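Local structure of type I modular polyketide synthase (6IYR) at residues A[183-186]-A[190-193]; A[194-199]-A[236-241]; A[243-248]-A[371-376]. The protein probably transfers an acyl extender unit from coenzyme A to the acyl carrier protein of module 8 in the salinomycin polyketide synthase. All coordinates share one frame; numbering follows the deposited sequence.

Contact 1 (A[183-186]-A[190-193])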
loop_
_atom_site.group_PDB
_atom_site.type_symbol
_atom_site.label_atom_id
_atom_site.label_comp_id
_atom_site.label_asym_id
_atom_site.label_seq_id
_atom_site.Cartn_x
_atom_site.Cartn_y
_atom_site.Cartn_z
ATOM N N PRO A 183 2.733 23.854 -2.355
ATOM C CA PRO A 183 4.132 23.453 -2.291
ATOM C C PRO A 183 4.342 22.114 -2.952
ATOM O O PRO A 183 3.398 21.344 -3.105
ATOM C CB PRO A 183 4.383 23.372 -0.786
ATOM C CG PRO A 183 3.044 23.103 -0.197
ATOM C CD PRO A 183 2.066 23.831 -1.043
ATOM N N GLY A 184 5.598 21.777 -3.207
ATOM C CA GLY A 184 5.940 20.544 -3.922
ATOM C C GLY A 184 6.261 19.361 -3.036
ATOM O O GLY A 184 6.456 19.488 -1.831
ATOM N N PHE A 185 6.439 18.219 -3.676
ATOM C CA PHE A 185 6.773 17.007 -3.000
ATOM C C PHE A 185 8.243 16.960 -2.589
ATOM O O PHE A 185 8.628 16.064 -1.878
ATOM C CB PHE A 185 6.475 15.827 -3.885
ATOM C CG PHE A 185 5.026 15.625 -4.156
ATOM C CD1 PHE A 185 4.074 15.929 -3.200
ATOM C CD2 PHE A 185 4.618 15.049 -5.332
ATOM C CE1 PHE A 185 2.739 15.753 -3.463
ATOM C CE2 PHE A 185 3.281 14.821 -5.572
ATOM C CZ PHE A 185 2.341 15.209 -4.657
ATOM N N ASP A 186 9.031 17.935 -3.027
ATOM C CA ASP A 186 10.448 18.012 -2.700
ATOM C C ASP A 186 10.621 18.517 -1.271
ATOM O O ASP A 186 11.713 18.511 -0.763
ATOM C CB ASP A 186 11.197 18.968 -3.671
ATOM C CG ASP A 186 12.323 18.263 -4.472
ATOM O OD1 ASP A 186 12.037 17.206 -5.097
ATOM O OD2 ASP A 186 13.475 18.795 -4.518
ATOM N N VAL A 190 5.945 18.325 3.459
ATOM C CA VAL A 190 4.744 18.308 2.596
ATOM C C VAL A 190 4.444 16.873 2.187
ATOM O O VAL A 190 3.319 16.376 2.362
ATOM C CB VAL A 190 4.968 19.182 1.369
ATOM C CG1 VAL A 190 3.787 19.100 0.397
ATOM C CG2 VAL A 190 5.128 20.620 1.817
ATOM N N VAL A 191 5.452 16.180 1.671
ATOM C CA VAL A 191 5.186 14.910 1.043
ATOM C C VAL A 191 4.735 13.878 2.057
ATOM O O VAL A 191 3.889 13.061 1.737
ATOM C CB VAL A 191 6.325 14.401 0.146
ATOM C CG1 VAL A 191 7.584 13.971 0.901
ATOM C CG2 VAL A 191 5.846 13.235 -0.680
ATOM N N GLN A 192 5.341 13.855 3.246
ATOM C CA GLN A 192 5.072 12.768 4.180
ATOM C C GLN A 192 3.612 12.774 4.696
ATOM O O GLN A 192 2.936 11.747 4.683
ATOM C CB GLN A 192 6.098 12.722 5.344
ATOM C CG GLN A 192 7.480 12.336 4.841
ATOM C CD GLN A 192 8.498 11.921 5.905
ATOM O OE1 GLN A 192 9.646 11.628 5.590
ATOM N NE2 GLN A 192 8.091 11.887 7.140
ATOM N N PRO A 193 3.102 13.935 5.101
ATOM C CA PRO A 193 1.726 13.970 5.584
ATOM C C PRO A 193 0.681 13.773 4.466
ATOM O O PRO A 193 -0.416 13.277 4.739
ATOM C CB PRO A 193 1.589 15.361 6.166
ATOM C CG PRO A 193 2.987 15.809 6.427
ATOM C CD PRO A 193 3.829 15.166 5.391
#

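Contact 2 (A[194-199]-A[236-241])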
loop_
_atom_site.group_PDB
_atom_site.type_symbol
_atom_site.label_atom_id
_atom_site.label_comp_id
_atom_site.label_asym_id
_atom_site.label_seq_id
_atom_site.Cartn_x
_atom_site.Cartn_y
_atom_site.Cartn_z
ATOM N N ALA A 194 0.989 14.248 3.259
ATOM C CA ALA A 194 0.116 14.043 2.097
ATOM C C ALA A 194 -0.016 12.537 1.824
ATOM O O ALA A 194 -1.122 11.973 1.661
ATOM C CB ALA A 194 0.721 14.771 0.912
ATOM N N LEU A 195 1.111 11.847 1.873
ATOM C CA LEU A 195 1.086 10.406 1.674
ATOM C C LEU A 195 0.351 9.702 2.814
ATOM O O LEU A 195 -0.342 8.742 2.602
ATOM C CB LEU A 195 2.477 9.821 1.542
ATOM C CG LEU A 195 3.135 9.949 0.156
ATOM C CD1 LEU A 195 4.593 9.443 0.198
ATOM C CD2 LEU A 195 2.312 9.156 -0.854
ATOM N N TRP A 196 0.604 10.133 4.035
ATOM C CA TRP A 196 -0.114 9.625 5.182
ATOM C C TRP A 196 -1.642 9.652 4.909
ATOM O O TRP A 196 -2.328 8.655 5.127
ATOM C CB TRP A 196 0.229 10.475 6.420
ATOM C CG TRP A 196 -0.635 10.120 7.601
ATOM C CD1 TRP A 196 -0.524 9.030 8.380
ATOM C CD2 TRP A 196 -1.751 10.839 8.064
ATOM N NE1 TRP A 196 -1.492 9.030 9.329
ATOM C CE2 TRP A 196 -2.287 10.122 9.141
ATOM C CE3 TRP A 196 -2.420 11.975 7.619
ATOM C CZ2 TRP A 196 -3.423 10.533 9.816
ATOM C CZ3 TRP A 196 -3.506 12.411 8.332
ATOM C CH2 TRP A 196 -4.030 11.668 9.379
ATOM N N ALA A 197 -2.145 10.811 4.523
ATOM C CA ALA A 197 -3.565 11.032 4.338
ATOM C C ALA A 197 -4.138 10.192 3.217
ATOM O O ALA A 197 -5.212 9.591 3.371
ATOM C CB ALA A 197 -3.822 12.499 4.055
ATOM N N VAL A 198 -3.354 10.022 2.159
ATOM C CA VAL A 198 -3.751 9.145 1.058
ATOM C C VAL A 198 -3.856 7.711 1.509
ATOM O O VAL A 198 -4.852 7.049 1.243
ATOM C CB VAL A 198 -2.800 9.264 -0.145
ATOM C CG1 VAL A 198 -3.041 8.168 -1.188
ATOM C CG2 VAL A 198 -2.914 10.639 -0.753
ATOM N N MET A 199 -2.845 7.221 2.204
ATOM C CA MET A 199 -2.857 5.832 2.636
ATOM C C MET A 199 -3.972 5.535 3.657
ATOM O O MET A 199 -4.664 4.485 3.579
ATOM C CB MET A 199 -1.506 5.436 3.198
ATOM C CG MET A 199 -0.342 5.465 2.198
ATOM S SD MET A 199 1.144 4.710 2.915
ATOM C CE MET A 199 1.611 6.074 3.982
ATOM N N GLY A 236 -6.399 12.654 14.809
ATOM C CA GLY A 236 -5.713 13.878 15.223
ATOM C C GLY A 236 -4.263 13.648 15.659
ATOM O O GLY A 236 -3.370 14.443 15.349
ATOM N N ASP A 237 -4.076 12.646 16.502
ATOM C CA ASP A 237 -2.758 12.268 16.977
ATOM C C ASP A 237 -1.872 11.700 15.869
ATOM O O ASP A 237 -0.692 12.002 15.836
ATOM C CB ASP A 237 -2.841 11.287 18.133
ATOM C CG ASP A 237 -3.142 11.999 19.492
ATOM O OD1 ASP A 237 -3.074 13.245 19.561
ATOM O OD2 ASP A 237 -3.301 11.286 20.496
ATOM N N ALA A 238 -2.416 10.850 15.003
ATOM C CA ALA A 238 -1.631 10.317 13.899
ATOM C C ALA A 238 -1.201 11.439 12.946
ATOM O O ALA A 238 -0.060 11.493 12.554
ATOM C CB ALA A 238 -2.383 9.201 13.182
ATOM N N ALA A 239 -2.046 12.443 12.760
ATOM C CA ALA A 239 -1.710 13.555 11.916
ATOM C C ALA A 239 -0.614 14.392 12.537
ATOM O O ALA A 239 0.197 14.996 11.845
ATOM C CB ALA A 239 -2.933 14.425 11.688
ATOM N N LYS A 240 -0.718 14.621 13.834
ATOM C CA LYS A 240 0.322 15.322 14.516
ATOM C C LYS A 240 1.684 14.579 14.357
ATOM O O LYS A 240 2.667 15.187 13.977
ATOM C CB LYS A 240 -0.066 15.491 15.978
ATOM C CG LYS A 240 0.933 16.238 16.824
ATOM C CD LYS A 240 0.438 16.209 18.279
ATOM C CE LYS A 240 1.085 17.278 19.132
ATOM N NZ LYS A 240 0.300 17.535 20.368
ATOM N N VAL A 241 1.728 13.285 14.632
ATOM C CA VAL A 241 2.979 12.521 14.458
ATOM C C VAL A 241 3.497 12.653 13.034
ATOM O O VAL A 241 4.667 12.994 12.837
ATOM C CB VAL A 241 2.819 11.043 14.813
ATOM C CG1 VAL A 241 4.103 10.259 14.550
ATOM C CG2 VAL A 241 2.457 10.891 16.289
#

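Contact 3 (A[243-248]-A[371-376]). With PO4 (phosphate ion), chain B.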
loop_
_atom_site.group_PDB
_atom_site.type_symbol
_atom_site.label_atom_id
_atom_site.label_comp_id
_atom_site.label_asym_id
_atom_site.label_seq_id
_atom_site.Cartn_x
_atom_site.Cartn_y
_atom_site.Cartn_z
ATOM N N ALA A 243 2.928 15.044 10.692
ATOM C CA ALA A 243 3.294 16.362 10.290
ATOM C C ALA A 243 4.523 16.845 11.050
ATOM O O ALA A 243 5.376 17.543 10.500
ATOM C CB ALA A 243 2.142 17.300 10.525
ATOM N N LEU A 244 4.573 16.541 12.333
ATOM C CA LEU A 244 5.601 17.136 13.197
ATOM C C LEU A 244 6.900 16.322 13.103
ATOM O O LEU A 244 8.012 16.854 13.135
ATOM C CB LEU A 244 5.081 17.195 14.645
ATOM C CG LEU A 244 4.461 18.514 15.101
ATOM C CD1 LEU A 244 3.823 19.377 14.036
ATOM C CD2 LEU A 244 3.589 18.410 16.335
ATOM N N ARG A 245 6.781 15.032 12.865
ATOM C CA ARG A 245 7.986 14.261 12.598
ATOM C C ARG A 245 8.613 14.651 11.271
ATOM O O ARG A 245 9.835 14.753 11.184
ATOM C CB ARG A 245 7.643 12.802 12.631
ATOM C CG ARG A 245 8.762 11.808 12.463
ATOM C CD ARG A 245 8.281 10.906 11.367
ATOM N NE ARG A 245 8.755 9.543 11.400
ATOM C CZ ARG A 245 9.153 8.936 10.284
ATOM N NH1 ARG A 245 9.288 9.640 9.114
ATOM N NH2 ARG A 245 9.464 7.656 10.338
ATOM N N ALA A 246 7.778 14.964 10.275
ATOM C CA ALA A 246 8.250 15.394 8.970
ATOM C C ALA A 246 8.908 16.761 9.034
ATOM O O ALA A 246 9.945 17.009 8.388
ATOM C CB ALA A 246 7.118 15.417 7.951
ATOM N N LYS A 247 8.356 17.640 9.854
ATOM C CA LYS A 247 9.013 18.917 10.026
ATOM C C LYS A 247 10.404 18.758 10.640
ATOM O O LYS A 247 11.310 19.473 10.284
ATOM C CB LYS A 247 8.199 19.849 10.903
ATOM C CG LYS A 247 6.990 20.409 10.192
ATOM C CD LYS A 247 6.537 21.690 10.842
ATOM C CE LYS A 247 5.060 21.659 11.111
ATOM N NZ LYS A 247 4.362 21.894 9.827
ATOM N N ALA A 248 10.537 17.905 11.649
ATOM C CA ALA A 248 11.836 17.761 12.328
ATOM C C ALA A 248 12.867 17.284 11.319
ATOM O O ALA A 248 14.007 17.777 11.285
ATOM C CB ALA A 248 11.722 16.782 13.484
ATOM N N ARG A 371 11.968 5.804 17.901
ATOM C CA ARG A 371 12.601 4.553 17.546
ATOM C C ARG A 371 12.365 4.147 16.126
ATOM O O ARG A 371 13.197 3.446 15.543
ATOM C CB ARG A 371 12.144 3.404 18.431
ATOM C CG ARG A 371 13.006 3.190 19.662
ATOM C CD ARG A 371 12.608 1.912 20.394
ATOM N NE ARG A 371 12.971 1.998 21.804
ATOM C CZ ARG A 371 12.165 2.418 22.779
ATOM N NH1 ARG A 371 12.627 2.479 24.027
ATOM N NH2 ARG A 371 10.899 2.748 22.519
ATOM N N ASN A 372 11.124 4.320 15.699
ATOM C CA ASN A 372 10.725 3.996 14.326
ATOM C C ASN A 372 11.657 4.701 13.344
ATOM O O ASN A 372 12.203 4.069 12.456
ATOM C CB ASN A 372 9.304 4.476 14.093
ATOM C CG ASN A 372 8.866 4.340 12.650
ATOM O OD1 ASN A 372 9.140 5.219 11.823
ATOM N ND2 ASN A 372 8.097 3.285 12.360
ATOM N N LEU A 373 11.871 5.997 13.565
ATOM C CA LEU A 373 12.745 6.816 12.698
ATOM C C LEU A 373 14.217 6.428 12.792
ATOM O O LEU A 373 14.938 6.423 11.795
ATOM C CB LEU A 373 12.558 8.295 13.030
ATOM C CG LEU A 373 13.216 9.315 12.099
ATOM C CD1 LEU A 373 12.690 9.189 10.670
ATOM C CD2 LEU A 373 12.895 10.686 12.671
ATOM N N ARG A 374 14.638 6.030 13.981
ATOM C CA ARG A 374 16.039 5.782 14.259
ATOM C C ARG A 374 16.505 4.408 13.850
ATOM O O ARG A 374 17.657 4.218 13.461
ATOM C CB ARG A 374 16.318 6.003 15.752
ATOM C CG ARG A 374 17.727 5.603 16.174
ATOM C CD ARG A 374 18.774 6.527 15.573
ATOM N NE ARG A 374 20.147 6.157 15.977
ATOM C CZ ARG A 374 20.882 5.236 15.370
ATOM N NH1 ARG A 374 20.368 4.468 14.418
ATOM N NH2 ARG A 374 22.147 5.074 15.709
ATOM N N ASN A 375 15.624 3.432 13.880
ATOM C CA ASN A 375 16.055 2.063 13.741
ATOM C C ASN A 375 15.691 1.395 12.422
ATOM O O ASN A 375 14.789 1.833 11.743
ATOM C CB ASN A 375 15.504 1.267 14.904
ATOM C CG ASN A 375 16.242 1.596 16.187
ATOM O OD1 ASN A 375 17.375 1.164 16.373
ATOM N ND2 ASN A 375 15.755 2.563 16.876
ATOM N N THR A 376 16.295 0.245 12.183
ATOM C CA THR A 376 16.088 -0.537 10.976
ATOM C C THR A 376 14.615 -0.958 10.827
ATOM O O THR A 376 13.957 -1.298 11.785
ATOM C CB THR A 376 16.978 -1.802 11.001
ATOM O OG1 THR A 376 18.339 -1.434 11.144
ATOM C CG2 THR A 376 16.843 -2.623 9.762
HETATM P P PO4 B . 10.951 7.614 5.986
HETATM O O1 PO4 B . 10.809 7.652 4.477
HETATM O O2 PO4 B . 11.341 8.895 6.745
HETATM O O3 PO4 B . 9.563 7.192 6.440
HETATM O O4 PO4 B . 12.069 6.642 6.247
#

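Contact 1 (A[183-186]-A[190-193])
The carbonyl oxygen of F185 rests against the side chain of V191. Its nearest neighbour there is V191 CB, 3.5 Å from F185 O. V191 CG1 lies almost as near, and V191 CG2 stands a little further off. Only carbon meets this oxygen across the contact, and no hydrogen bond crosses here. V191 CG1 sits between its own backbone N and carbonyl carbon (chi1 70°), and this brings it to the oxygen. V191 CG2 turns instead to the phenyl group of F185 and comes within 4.1 Å of F185 CD1. It approaches the ring obliquely, and the two side chains cross at about a right angle.

The second valine works one residue back on both segments. V190 splits its two methyls between neighbouring residues of the loop. V190 CG1 lies 3.5 Å from the carbonyl oxygen of G184. V190 CG2 packs on the ring of P183, 3.8 Å from P183 CG. P183 itself is tied back by its carbonyl oxygen, which accepts a hydrogen bond from Q178 NE2. V175 of helix 172-177 touches both F185 and V190.

The loop between helices 172-177 and 188-208 thus folds back against the first turn of the second helix. Three residues separate the two segments, so this is a local contact near the surface. Valine methyls meet a proline ring, a phenyl ring and two carbonyl oxygens. With no directed bond between the segments, their fit depends on the shapes of these groups and on van der Waals packing.

Contact 2 (A[194-199]-A[236-241])
W196 reaches out from helix 188-208 and lays its indole against helix 235-248. The indole does all the touching from its side. Its CG is anti to the backbone N (chi1 172°), which extends the ring towards the second helix.

Along segment 236-241, A238 comes first in the contact. Its CB points at the first helix and meets the indole at W196 CZ2, 3.8 Å away. The same methyl also lies near the pyrrole nitrogen, with A238 CB 4.0 Å from W196 NE1. The carbonyl carbon of A238 stands over one face of the ring, offset towards the rim.

A239 follows on the same face. Its CA lies 4.1 Å from the centroid of the six-membered ring of W196 and 18° off the ring normal. This is a CH-pi contact over the face. The methyl takes the outer rim: A239 CB is 3.8 Å from W196 CH2. A239 also touches A163 and L164 of helix 151-164.

A238 and A239 carry only methyls. The indole lies between the two helices, whose nearest CA atoms here, those of W196 and A239, are 8.0 Å apart. W196 NE1 has a weak hydrogen bond to the carbonyl oxygen of I224. W196 also touches A225, and A238 touches A228, both on helix 222-230.

This is buried helix packing in the larger, alpha/beta-hydrolase-like part of the acyltransferase fold, close to the GxSxG segment that probably forms the nucleophile elbow.

Contact 3 (A[243-248]-A[371-376])
L373 lays its CD1 methyl over one face of the R245 guanidinium. The methyl sits above the centre of the group, with L373 CD1 3.6 Å from R245 CZ. The site is the probable active-site pocket of the acyltransferase. In this family an arginine of the pocket holds the carboxylate of the extender unit, and R245 is consistent with that role.

The edge of the same guanidinium is used for polar bonds. R245 NH2 donates to N372 OD1 at 2.9 Å. The oxygen lies in the guanidinium plane, and the nitrogen approaches it nearly in line with the amide C=O bond. The N-H is less well aimed, with an angle of 137° at the hydrogen. The guanidinium and amide planes are turned 52° apart. The side chain leaves helix 235-248 extended away from its own backbone N (chi1 -176°) and crosses to helix 366-374.

The other terminal nitrogen, R245 NH1, donates to O2 of a phosphate ion at 3.2 Å. The phosphate probably comes from the crystallisation liquor. It also bonds to Y320, H323, Q221 and S322, so it may mark where an anionic group of the substrate can sit. R245 NH2 has a weak hydrogen bond to S220 OG, the serine of the GxSxG pattern.

N372 is fixed from its other end. Its ND2 donates to E223 OE1 and to the carbonyl oxygen of S220. N372 is thus consistent with a second-shell residue that positions the arginine.

Leucine, asparagine and phosphate between them limit how the guanidinium can turn. Its remaining nitrogen, R245 NE, is buried with no hydrogen-bond partner in the model, and lies 4.0 Å from L373 CD1.

The contacts come in series along the chain, and all lie within the acyltransferase domain. Contacts 1 and 2 share helix 188-208, and their centres are about 12 Å apart. Contacts 2 and 3 share helix 235-248, with centres about 13 Å apart. The centres of contacts 1 and 3 are about 15 Å apart, yet their segments touch: Q192 and P193 pack on A246 and A243. Two neighbouring helices thus link all three. One end of the group is the surface loop of contact 1, and the other is the phosphate-holding pocket of contact 3. Contact 2 is buried between the two helices, and the pocket arginine lies further along the second of them.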